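Local structure of ebony (Drosophila melanogaster, 6DYM) at residues Leu11-Glu16 against Ser61-Asp66; Ile21-Tyr26 against Thr127-Asn132; Arg71-Ala76 against Ile137-Phe142; His145-Val150 against Ala157-Thr162. The protein probably catalyses, through this C-terminal condensation domain, amide-bond formation between carrier-bound beta-alanine and biogenic amines such as dopamine. All blocks are in the same frame, centred on the assembly; numbering follows the deposited sequence. Where two conformers were deposited one is given.

How the contacts relate
Three of the contacts pack helical segments on one mixed sheet; contact 2 sets the end of helix 14-25 against the loop after strand 119-127. Contacts 1 and 2 share helix 14-25, with centres 14 Å apart, whereas contacts 3 and 4 share helix 133-153, with centres 15 Å apart. Contact 3 stands between the first two: probable 2.8 Å hydrogen bonds from Val64 N to Gly74 O and from Ala128 N to Ile73 O tie it to contacts 1 and 2 respectively. Contact 4 meets contact 1 where Phe62 packs on Glu146 and Val147; contacts 2 and 4 do not touch. A calcium ion lies about 9 Å from the side chain of Cys139 in contact 3.

Contact 1 (Leu11-Glu16 against Ser61-Asp66); sequences LEHRQE and SFVVYD
His13, in the 3-10 turn that leads into helix 14-25, reaches across to Val63 and Tyr65 of strand 62-66. Just before it, Glu12 turns back to a salt bridge with Arg10, whose backbone N also hydrogen-bonds to His13 ND1. With CG of His13 anti to its carbonyl carbon (chi1 -73°), the torsion sets the imidazole beside Val63 and Tyr65, and the ring engages the strand in two ways. At the ring edge, near the planes of both rings, His13 NE2 and Tyr65 OH share a hydrogen bond of 3.0 Å, somewhat bent at 142°. Over one face, Val63 CG2 makes a CH-pi contact, 4.0 Å from the His13 ring centroid and 24° off the normal, displaced toward the rim so that CE1 is the nearest ring atom at 3.7 Å. Hydrogen bonds at both nitrogens and a methyl on one face thus restrict how the imidazole can turn. The order of strands and helices is consistent with a GNAT-like fold, with helix 93-111 added between its third and fourth strands; here the start of helix 14-25 is set against strand 62-66, the second strand of the sheet. Replacing His13 by an alanine is likely to leave Tyr65 OH without its imidazole partner and to open a gap beside Val63 CG2. Farther on, Arg14 hydrogen-bonds to Asn49 of helix 41-58. One turn after His13, Glu16 comes back to the strand through water: the water donates to Glu16 OE2 at 2.8 Å and hydrogen-bonds to Tyr65 OH at 3.2 Å.

Contact 2 (Ile21-Tyr26 against Thr127-Asn132); sequences IVASFY and TAEKLN
Glu129, in the loop that joins strand 119-127 to helix 133-153, lies along Ala23 near the end of helix 14-25. In acetyltransferases with the GNAT fold, which this domain appears to resemble, the corresponding loop binds the pyrophosphate of coenzyme A; no such role is implied for it here, and its contact with the first helix lies at the surface. The Glu129 side chain can be followed outward over a single methyl group. Its CB is 4.1 Å from Ala23 CB, CG approaches the same methyl to 3.8 Å and CD to 3.7 Å, until OE1 comes closest at 3.6 Å. This steady approach follows from a chain that runs straight beyond CG (chi2 179°), its length laid against Ala23. No hydrogen bond crosses the contact. Glu129 is exposed, yet its carboxylate oxygen OE1 as well as its methylenes lies against the methyl. The backbone beneath it makes a type I beta turn from Ala128 to Leu131, closed by a weak Leu131 N to Ala128 O bond of 3.4 Å, and Asn132 then caps helix 133-153 through a bond from Glu135 N to its OD1. Thr127 meets the helix with its backbone, because its side chain points away and OG1 is hydrogen-bonded to Asn136. The second point of approach is therefore Ser24 CB, 4.1 Å from Thr127 O.

Contact 3 (Arg71-Ala76 against Ile137-Phe142); sequences RIIGTA and IACMHF
Gly74 and Cys139 bring the strand 71-80 and the helix 133-153 together, their CA atoms 6.8 Å apart. At this point the strand is interrupted in its regular pairing by a classic beta bulge: Ile73 and Gly74 both face Val64 of the neighbouring strand, and Ile73 has a near-helical psi of -5° that kinks the backbone. Cys139 points toward the bulge, and its SG, anti to the backbone N (chi1 -167°), settles against both residues. Cys139 SG meets Ile73 CD1 at 4.0 Å and Ile73 CG1 at 4.1 Å, and it lies 4.1 Å from Gly74 CA. Lacking a side chain, Gly74 presents its CA to the sulfur, which probably permits this close approach of helix and strand. No hydrogen bond crosses; the contact is buried apolar packing around one sulfur atom. Met4 of strand 4-8 touches both Ile73 and Cys139, while Thr127 of strand 119-127 also packs on Cys139. Ile72 and Thr75 of the strand are met by helix 14-25, and Met140 of the helix packs on helix 166-174.

Contact 4 (His145-Val150 against Ala157-Thr162); sequences HEVLRV and AGIFTT
Aliphatic branches, not rings, carry the meeting of Val147 and Leu148 with Ile159, while the flat groups of these segments lie outside it. The His145 imidazole takes Glu146 OE2 at its edge, in the ring plane, by a hydrogen bond of 3.1 Å from ND1; OE2 is approached on its anti side, 33° out of the carboxylate plane. The other oxygen of Glu146, OE1, is met on the syn side by Arg149 NE at 3.1 Å, in a salt bridge three residues along the helix that runs close to the guanidinium plane. One carboxylate thus links two neighbouring basic side chains, and Arg149 has a second acidic partner in Glu153. The Phe160 ring lies among helix 93-111 and strand 205-212.

At the interface proper, Ile159 CD1 is wedged between two helix side chains. Val147 CG1 touches Ile159 CD1 at 3.6 Å and stands 4.2 Å from Ile159 CG2. Leu148 CD2 reaches the same Ile159 CD1 at 3.5 Å, the leucine crossing the isoleucine at about a right angle. With CG1 of Ile159 anti to the carbonyl carbon (chi1 -61°), CD1 is placed against the helix, between Val147 and Leu148.

The contact packs the connecting helix 133-153 of a beta-alpha-beta unit onto strand 158-163, which lies parallel to strand 119-127. Val147 also rests on Met125 of that first strand, Leu148 on Lys211 of strand 205-212, and Ile159 on Tyr177 in the loop ahead of strand 178-184.

Contact 1 (Leu11-Glu16 against Ser61-Asp66)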
# COMPACT_ATOMS: atom_id res chain seq x y z
N LEU A 11 -4.38 1.75 -18.83
CA LEU A 11 -3.00 2.09 -19.18
C LEU A 11 -2.77 3.59 -19.13
O LEU A 11 -1.70 4.05 -18.70
CB LEU A 11 -2.67 1.54 -20.57
CG LEU A 11 -2.26 0.06 -20.65
CD1 LEU A 11 -1.75 -0.27 -22.05
CD2 LEU A 11 -1.22 -0.29 -19.60
N GLU A 12 -3.76 4.38 -19.54
CA GLU A 12 -3.61 5.83 -19.62
C GLU A 12 -3.70 6.53 -18.27
O GLU A 12 -3.57 7.76 -18.22
CB GLU A 12 -4.65 6.40 -20.58
CG GLU A 12 -6.05 6.52 -19.99
CD GLU A 12 -6.98 5.44 -20.51
OE1 GLU A 12 -6.47 4.39 -20.97
OE2 GLU A 12 -8.21 5.63 -20.47
N HIS A 13 -3.92 5.78 -17.18
CA HIS A 13 -3.97 6.35 -15.84
C HIS A 13 -2.60 6.55 -15.22
O HIS A 13 -2.52 6.98 -14.06
CB HIS A 13 -4.80 5.45 -14.92
CG HIS A 13 -6.27 5.50 -15.17
ND1 HIS A 13 -7.09 4.39 -15.03
CD2 HIS A 13 -7.08 6.52 -15.54
CE1 HIS A 13 -8.33 4.73 -15.31
NE2 HIS A 13 -8.36 6.02 -15.62
N ARG A 14 -1.52 6.25 -15.96
CA ARG A 14 -0.20 6.11 -15.35
C ARG A 14 0.26 7.40 -14.68
O ARG A 14 0.69 7.39 -13.52
CB ARG A 14 0.81 5.66 -16.41
CG ARG A 14 2.14 5.18 -15.85
CD ARG A 14 3.14 4.94 -16.97
NE ARG A 14 3.18 6.08 -17.88
CZ ARG A 14 3.95 7.16 -17.69
NH1 ARG A 14 4.75 7.23 -16.63
NH2 ARG A 14 3.91 8.16 -18.56
N GLN A 15 0.20 8.52 -15.40
CA GLN A 15 0.72 9.77 -14.83
C GLN A 15 -0.13 10.24 -13.66
O GLN A 15 0.40 10.73 -12.66
CB GLN A 15 0.80 10.85 -15.90
CG GLN A 15 1.62 12.05 -15.46
CD GLN A 15 3.03 11.66 -15.06
OE1 GLN A 15 3.73 10.97 -15.80
NE2 GLN A 15 3.45 12.08 -13.87
N GLU A 16 -1.46 10.12 -13.77
CA GLU A 16 -2.32 10.50 -12.67
C GLU A 16 -2.05 9.64 -11.44
O GLU A 16 -1.98 10.16 -10.32
CB GLU A 16 -3.79 10.40 -13.09
CG GLU A 16 -4.21 11.44 -14.12
CD GLU A 16 -5.48 11.07 -14.87
OE1 GLU A 16 -5.40 10.27 -15.83
OE2 GLU A 16 -6.56 11.58 -14.51
N SER A 61 -6.41 -3.66 -9.48
CA SER A 61 -6.26 -2.32 -8.96
C SER A 61 -7.32 -1.41 -9.56
O SER A 61 -7.97 -1.75 -10.56
CB SER A 61 -4.86 -1.78 -9.26
OG SER A 61 -3.87 -2.71 -8.86
N PHE A 62 -7.50 -0.24 -8.95
CA PHE A 62 -8.52 0.69 -9.42
C PHE A 62 -8.14 2.11 -9.03
O PHE A 62 -7.27 2.34 -8.20
CB PHE A 62 -9.92 0.33 -8.89
CG PHE A 62 -10.03 0.33 -7.38
CD1 PHE A 62 -10.27 1.50 -6.68
CD2 PHE A 62 -9.94 -0.86 -6.67
CE1 PHE A 62 -10.39 1.49 -5.30
CE2 PHE A 62 -10.06 -0.88 -5.29
CZ PHE A 62 -10.29 0.30 -4.60
N VAL A 63 -8.81 3.07 -9.68
CA VAL A 63 -8.73 4.47 -9.32
C VAL A 63 -10.11 4.91 -8.83
O VAL A 63 -11.14 4.29 -9.13
CB VAL A 63 -8.27 5.36 -10.50
CG1 VAL A 63 -6.81 5.08 -10.84
CG2 VAL A 63 -9.15 5.14 -11.72
N VAL A 64 -10.13 5.99 -8.05
CA VAL A 64 -11.37 6.55 -7.54
C VAL A 64 -11.58 7.91 -8.18
O VAL A 64 -10.72 8.80 -8.08
CB VAL A 64 -11.36 6.67 -6.00
CG1 VAL A 64 -12.63 7.36 -5.52
CG2 VAL A 64 -11.23 5.30 -5.38
N TYR A 65 -12.72 8.08 -8.84
CA TYR A 65 -13.10 9.34 -9.46
C TYR A 65 -14.01 10.12 -8.52
O TYR A 65 -14.90 9.55 -7.87
CB TYR A 65 -13.83 9.10 -10.79
CG TYR A 65 -12.91 8.85 -11.97
CD1 TYR A 65 -12.43 9.91 -12.74
CD2 TYR A 65 -12.53 7.56 -12.32
CE1 TYR A 65 -11.60 9.69 -13.82
CE2 TYR A 65 -11.70 7.33 -13.41
CZ TYR A 65 -11.23 8.40 -14.15
OH TYR A 65 -10.40 8.17 -15.23
N ASP A 66 -13.78 11.43 -8.43
CA ASP A 66 -14.79 12.37 -7.94
C ASP A 66 -15.78 12.53 -9.09
O ASP A 66 -15.48 13.19 -10.09
CB ASP A 66 -14.15 13.69 -7.53
CG ASP A 66 -15.16 14.70 -6.95
OD1 ASP A 66 -16.38 14.56 -7.17
OD2 ASP A 66 -14.71 15.65 -6.29
O HOH W 1 -8.43 10.50 -16.34

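Contact 2 (Ile21-Tyr26 against Thr127-Asn132)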
# COMPACT_ATOMS: atom_id res chain seq x y z
N ILE A 21 0.62 8.85 -6.01
CA ILE A 21 1.50 8.06 -5.16
C ILE A 21 2.70 8.88 -4.71
O ILE A 21 3.09 8.85 -3.54
CB ILE A 21 1.92 6.77 -5.88
CG1 ILE A 21 0.74 5.81 -6.03
CG2 ILE A 21 3.07 6.10 -5.14
CD1 ILE A 21 0.14 5.37 -4.70
N VAL A 22 3.31 9.63 -5.64
CA VAL A 22 4.48 10.43 -5.29
C VAL A 22 4.11 11.46 -4.22
O VAL A 22 4.82 11.62 -3.22
CB VAL A 22 5.06 11.11 -6.54
CG1 VAL A 22 6.05 12.21 -6.16
CG2 VAL A 22 5.74 10.08 -7.43
N ALA A 23 2.99 12.16 -4.42
CA ALA A 23 2.56 13.14 -3.43
C ALA A 23 2.21 12.48 -2.10
O ALA A 23 2.53 13.01 -1.03
CB ALA A 23 1.36 13.93 -3.96
N SER A 24 1.56 11.31 -2.15
CA SER A 24 1.09 10.68 -0.93
C SER A 24 2.23 10.09 -0.11
O SER A 24 2.14 10.02 1.12
CB SER A 24 0.06 9.59 -1.26
OG SER A 24 -0.01 8.62 -0.24
N PHE A 25 3.32 9.67 -0.76
CA PHE A 25 4.41 9.02 -0.05
C PHE A 25 5.59 9.95 0.22
O PHE A 25 6.03 10.06 1.36
CB PHE A 25 4.91 7.78 -0.81
CG PHE A 25 3.88 6.67 -0.93
CD1 PHE A 25 2.68 6.73 -0.23
CD2 PHE A 25 4.13 5.57 -1.73
CE1 PHE A 25 1.74 5.71 -0.34
CE2 PHE A 25 3.19 4.55 -1.84
CZ PHE A 25 2.00 4.62 -1.14
N TYR A 26 6.09 10.62 -0.82
CA TYR A 26 7.34 11.37 -0.71
C TYR A 26 7.30 12.36 0.44
O TYR A 26 6.39 13.20 0.51
CB TYR A 26 7.64 12.10 -2.02
CG TYR A 26 8.83 13.03 -1.93
CD1 TYR A 26 10.12 12.53 -1.99
CD2 TYR A 26 8.65 14.40 -1.77
CE1 TYR A 26 11.21 13.37 -1.90
CE2 TYR A 26 9.74 15.25 -1.68
CZ TYR A 26 11.01 14.73 -1.75
OH TYR A 26 12.09 15.58 -1.66
N THR A 127 -4.20 9.02 -1.87
CA THR A 127 -5.21 10.01 -2.20
C THR A 127 -4.53 11.28 -2.68
O THR A 127 -3.39 11.57 -2.30
CB THR A 127 -6.10 10.35 -1.00
OG1 THR A 127 -5.27 10.83 0.06
CG2 THR A 127 -6.89 9.14 -0.54
N ALA A 128 -5.25 12.05 -3.49
CA ALA A 128 -4.70 13.27 -4.07
C ALA A 128 -4.33 14.28 -2.99
O ALA A 128 -4.96 14.35 -1.92
CB ALA A 128 -5.70 13.89 -5.05
N GLU A 129 -3.30 15.09 -3.28
CA GLU A 129 -2.74 16.01 -2.30
C GLU A 129 -3.74 17.06 -1.82
O GLU A 129 -3.67 17.50 -0.67
CB GLU A 129 -1.51 16.70 -2.89
CG GLU A 129 -0.28 16.69 -2.00
CD GLU A 129 0.92 17.37 -2.65
OE1 GLU A 129 0.94 17.49 -3.90
OE2 GLU A 129 1.85 17.77 -1.91
N LYS A 130 -4.66 17.47 -2.68
CA LYS A 130 -5.52 18.61 -2.40
C LYS A 130 -6.76 18.25 -1.59
O LYS A 130 -7.57 19.13 -1.30
CB LYS A 130 -5.97 19.29 -3.71
CG LYS A 130 -4.87 20.02 -4.51
CD LYS A 130 -3.81 19.08 -5.09
CE LYS A 130 -4.45 17.93 -5.87
NZ LYS A 130 -3.56 16.74 -5.93
N LEU A 131 -6.94 16.98 -1.23
CA LEU A 131 -8.10 16.59 -0.45
C LEU A 131 -8.02 17.18 0.95
O LEU A 131 -6.97 17.08 1.61
CB LEU A 131 -8.21 15.06 -0.39
CG LEU A 131 -8.40 14.32 -1.71
CD1 LEU A 131 -8.75 12.85 -1.47
CD2 LEU A 131 -9.47 14.99 -2.57
N ASN A 132 -9.11 17.80 1.41
CA ASN A 132 -9.20 18.24 2.79
C ASN A 132 -9.45 17.03 3.69
O ASN A 132 -9.70 15.92 3.19
CB ASN A 132 -10.28 19.33 2.93
CG ASN A 132 -11.70 18.83 2.65
OD1 ASN A 132 -12.06 17.69 2.95
ND2 ASN A 132 -12.52 19.72 2.10

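Contact 3 (Arg71-Ala76 against Ile137-Phe142)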
# COMPACT_ATOMS: atom_id res chain seq x y z
N ARG A 71 -12.48 13.77 -11.96
CA ARG A 71 -11.03 13.66 -11.81
C ARG A 71 -10.68 12.60 -10.76
O ARG A 71 -11.47 12.32 -9.85
CB ARG A 71 -10.42 15.01 -11.41
CG ARG A 71 -10.60 16.09 -12.46
CD ARG A 71 -9.79 17.33 -12.15
NE ARG A 71 -10.01 18.38 -13.14
CZ ARG A 71 -9.78 19.67 -12.93
NH1 ARG A 71 -9.31 20.08 -11.76
NH2 ARG A 71 -10.01 20.55 -13.89
N ILE A 72 -9.49 12.03 -10.91
CA ILE A 72 -9.03 10.97 -10.01
C ILE A 72 -8.56 11.58 -8.70
O ILE A 72 -7.73 12.50 -8.70
CB ILE A 72 -7.91 10.14 -10.68
CG1 ILE A 72 -8.45 9.38 -11.89
CG2 ILE A 72 -7.29 9.17 -9.68
CD1 ILE A 72 -7.40 8.57 -12.62
N ILE A 73 -9.08 11.08 -7.58
CA ILE A 73 -8.71 11.57 -6.26
C ILE A 73 -8.07 10.50 -5.39
O ILE A 73 -7.64 10.81 -4.28
CB ILE A 73 -9.92 12.18 -5.52
CG1 ILE A 73 -11.01 11.13 -5.30
CG2 ILE A 73 -10.48 13.38 -6.29
CD1 ILE A 73 -12.05 11.55 -4.28
N GLY A 74 -7.99 9.26 -5.86
CA GLY A 74 -7.38 8.21 -5.06
C GLY A 74 -7.11 6.99 -5.90
O GLY A 74 -7.63 6.84 -7.01
N THR A 75 -6.29 6.09 -5.35
CA THR A 75 -6.00 4.86 -6.08
C THR A 75 -5.61 3.76 -5.10
O THR A 75 -5.00 4.01 -4.06
CB THR A 75 -4.90 5.08 -7.13
OG1 THR A 75 -4.82 3.92 -7.97
CG2 THR A 75 -3.53 5.31 -6.48
N ALA A 76 -5.97 2.53 -5.46
CA ALA A 76 -5.65 1.34 -4.69
C ALA A 76 -4.97 0.35 -5.62
O ALA A 76 -5.60 -0.15 -6.56
CB ALA A 76 -6.90 0.73 -4.06
N ILE A 137 -10.69 11.26 4.42
CA ILE A 137 -11.31 10.18 5.19
C ILE A 137 -12.41 9.51 4.37
O ILE A 137 -12.53 8.27 4.37
CB ILE A 137 -11.85 10.74 6.52
CG1 ILE A 137 -10.68 10.98 7.49
CG2 ILE A 137 -12.88 9.80 7.13
CD1 ILE A 137 -10.09 9.70 8.06
N ALA A 138 -13.22 10.29 3.66
CA ALA A 138 -14.25 9.69 2.81
C ALA A 138 -13.63 8.80 1.74
O ALA A 138 -14.11 7.69 1.49
CB ALA A 138 -15.10 10.79 2.17
N CYS A 139 -12.56 9.27 1.09
CA CYS A 139 -11.94 8.47 0.04
C CYS A 139 -11.33 7.19 0.61
O CYS A 139 -11.47 6.12 0.01
CB CYS A 139 -10.88 9.30 -0.69
SG CYS A 139 -10.29 8.57 -2.24
N MET A 140 -10.68 7.28 1.77
CA MET A 140 -10.10 6.08 2.38
C MET A 140 -11.18 5.05 2.71
O MET A 140 -11.02 3.86 2.42
CB MET A 140 -9.32 6.46 3.64
CG MET A 140 -8.04 7.23 3.37
SD MET A 140 -6.84 6.28 2.40
CE MET A 140 -6.07 5.30 3.69
N HIS A 141 -12.28 5.50 3.33
CA HIS A 141 -13.40 4.59 3.60
C HIS A 141 -13.90 3.95 2.31
O HIS A 141 -14.21 2.75 2.27
CB HIS A 141 -14.54 5.33 4.30
CG HIS A 141 -14.38 5.45 5.79
ND1 HIS A 141 -14.43 4.37 6.65
CD2 HIS A 141 -14.18 6.54 6.58
CE1 HIS A 141 -14.25 4.78 7.89
NE2 HIS A 141 -14.10 6.09 7.88
N PHE A 142 -13.98 4.74 1.23
CA PHE A 142 -14.50 4.23 -0.03
C PHE A 142 -13.56 3.19 -0.63
O PHE A 142 -14.01 2.13 -1.09
CB PHE A 142 -14.70 5.40 -1.00
CG PHE A 142 -15.33 5.02 -2.31
CD1 PHE A 142 -16.71 4.91 -2.42
CD2 PHE A 142 -14.56 4.78 -3.43
CE1 PHE A 142 -17.30 4.57 -3.63
CE2 PHE A 142 -15.14 4.43 -4.64
CZ PHE A 142 -16.51 4.33 -4.74

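Contact 4 (His145-Val150 against Ala157-Thr162)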
# COMPACT_ATOMS: atom_id res chain seq x y z
N HIS A 145 -13.69 -0.03 1.34
CA HIS A 145 -14.89 -0.77 1.00
C HIS A 145 -14.77 -1.45 -0.36
O HIS A 145 -15.24 -2.57 -0.54
CB HIS A 145 -16.10 0.18 1.03
CG HIS A 145 -17.40 -0.43 0.61
ND1 HIS A 145 -17.80 -0.51 -0.71
CD2 HIS A 145 -18.42 -0.95 1.34
CE1 HIS A 145 -18.99 -1.07 -0.78
NE2 HIS A 145 -19.39 -1.35 0.45
N GLU A 146 -14.14 -0.78 -1.33
CA GLU A 146 -14.05 -1.35 -2.67
C GLU A 146 -12.98 -2.44 -2.77
O GLU A 146 -13.13 -3.37 -3.57
CB GLU A 146 -13.78 -0.26 -3.70
CG GLU A 146 -15.00 0.61 -3.99
CD GLU A 146 -16.19 -0.22 -4.43
OE1 GLU A 146 -16.09 -0.91 -5.47
OE2 GLU A 146 -17.23 -0.19 -3.73
N VAL A 147 -11.90 -2.34 -2.00
CA VAL A 147 -10.92 -3.43 -2.00
C VAL A 147 -11.57 -4.72 -1.51
O VAL A 147 -11.36 -5.79 -2.09
CB VAL A 147 -9.69 -3.05 -1.14
CG1 VAL A 147 -8.79 -4.26 -0.94
CG2 VAL A 147 -8.91 -1.93 -1.82
N LEU A 148 -12.40 -4.62 -0.47
CA LEU A 148 -13.16 -5.78 -0.01
C LEU A 148 -14.02 -6.35 -1.13
O LEU A 148 -14.06 -7.57 -1.33
CB LEU A 148 -14.02 -5.39 1.20
CG LEU A 148 -13.28 -5.09 2.51
CD1 LEU A 148 -14.14 -4.32 3.51
CD2 LEU A 148 -12.73 -6.36 3.13
N ARG A 149 -14.69 -5.49 -1.89
CA ARG A 149 -15.56 -5.94 -2.97
C ARG A 149 -14.77 -6.67 -4.05
O ARG A 149 -15.22 -7.69 -4.58
CB ARG A 149 -16.32 -4.76 -3.57
CG ARG A 149 -17.60 -5.13 -4.29
CD ARG A 149 -18.04 -4.02 -5.23
NE ARG A 149 -17.04 -3.75 -6.26
CZ ARG A 149 -16.89 -4.48 -7.36
NH1 ARG A 149 -17.69 -5.51 -7.59
NH2 ARG A 149 -15.95 -4.16 -8.25
N VAL A 150 -13.61 -6.13 -4.42
CA VAL A 150 -12.78 -6.78 -5.43
C VAL A 150 -12.35 -8.16 -4.94
O VAL A 150 -12.38 -9.14 -5.69
CB VAL A 150 -11.57 -5.89 -5.78
CG1 VAL A 150 -10.56 -6.65 -6.64
CG2 VAL A 150 -12.05 -4.62 -6.48
N ALA A 157 -9.35 -15.33 -0.88
CA ALA A 157 -9.69 -15.76 0.47
C ALA A 157 -9.61 -14.62 1.48
O ALA A 157 -10.37 -14.60 2.45
CB ALA A 157 -8.78 -16.91 0.91
N GLY A 158 -8.70 -13.68 1.27
CA GLY A 158 -8.61 -12.55 2.19
C GLY A 158 -7.71 -11.47 1.65
O GLY A 158 -7.10 -11.60 0.58
N ILE A 159 -7.63 -10.38 2.42
CA ILE A 159 -6.84 -9.21 2.09
C ILE A 159 -5.70 -9.08 3.08
O ILE A 159 -5.90 -9.19 4.30
CB ILE A 159 -7.71 -7.93 2.08
CG1 ILE A 159 -8.82 -8.06 1.03
CG2 ILE A 159 -6.86 -6.71 1.82
CD1 ILE A 159 -9.87 -7.00 1.13
N PHE A 160 -4.51 -8.79 2.57
CA PHE A 160 -3.26 -8.83 3.32
C PHE A 160 -2.52 -7.52 3.09
O PHE A 160 -2.35 -7.10 1.93
CB PHE A 160 -2.43 -10.02 2.85
CG PHE A 160 -1.18 -10.28 3.63
CD1 PHE A 160 -1.23 -10.55 4.98
CD2 PHE A 160 0.05 -10.32 2.99
CE1 PHE A 160 -0.07 -10.82 5.70
CE2 PHE A 160 1.21 -10.59 3.69
CZ PHE A 160 1.15 -10.84 5.05
N THR A 161 -2.08 -6.87 4.16
CA THR A 161 -1.36 -5.60 4.01
C THR A 161 -0.58 -5.30 5.28
O THR A 161 -0.93 -5.75 6.38
CB THR A 161 -2.33 -4.45 3.69
OG1 THR A 161 -1.59 -3.23 3.51
CG2 THR A 161 -3.36 -4.26 4.80
N THR A 162 0.52 -4.54 5.12
CA THR A 162 1.26 -3.98 6.25
C THR A 162 0.97 -2.49 6.32
O THR A 162 1.24 -1.75 5.36
CB THR A 162 2.76 -4.21 6.13
OG1 THR A 162 3.03 -5.61 6.00
CG2 THR A 162 3.49 -3.70 7.37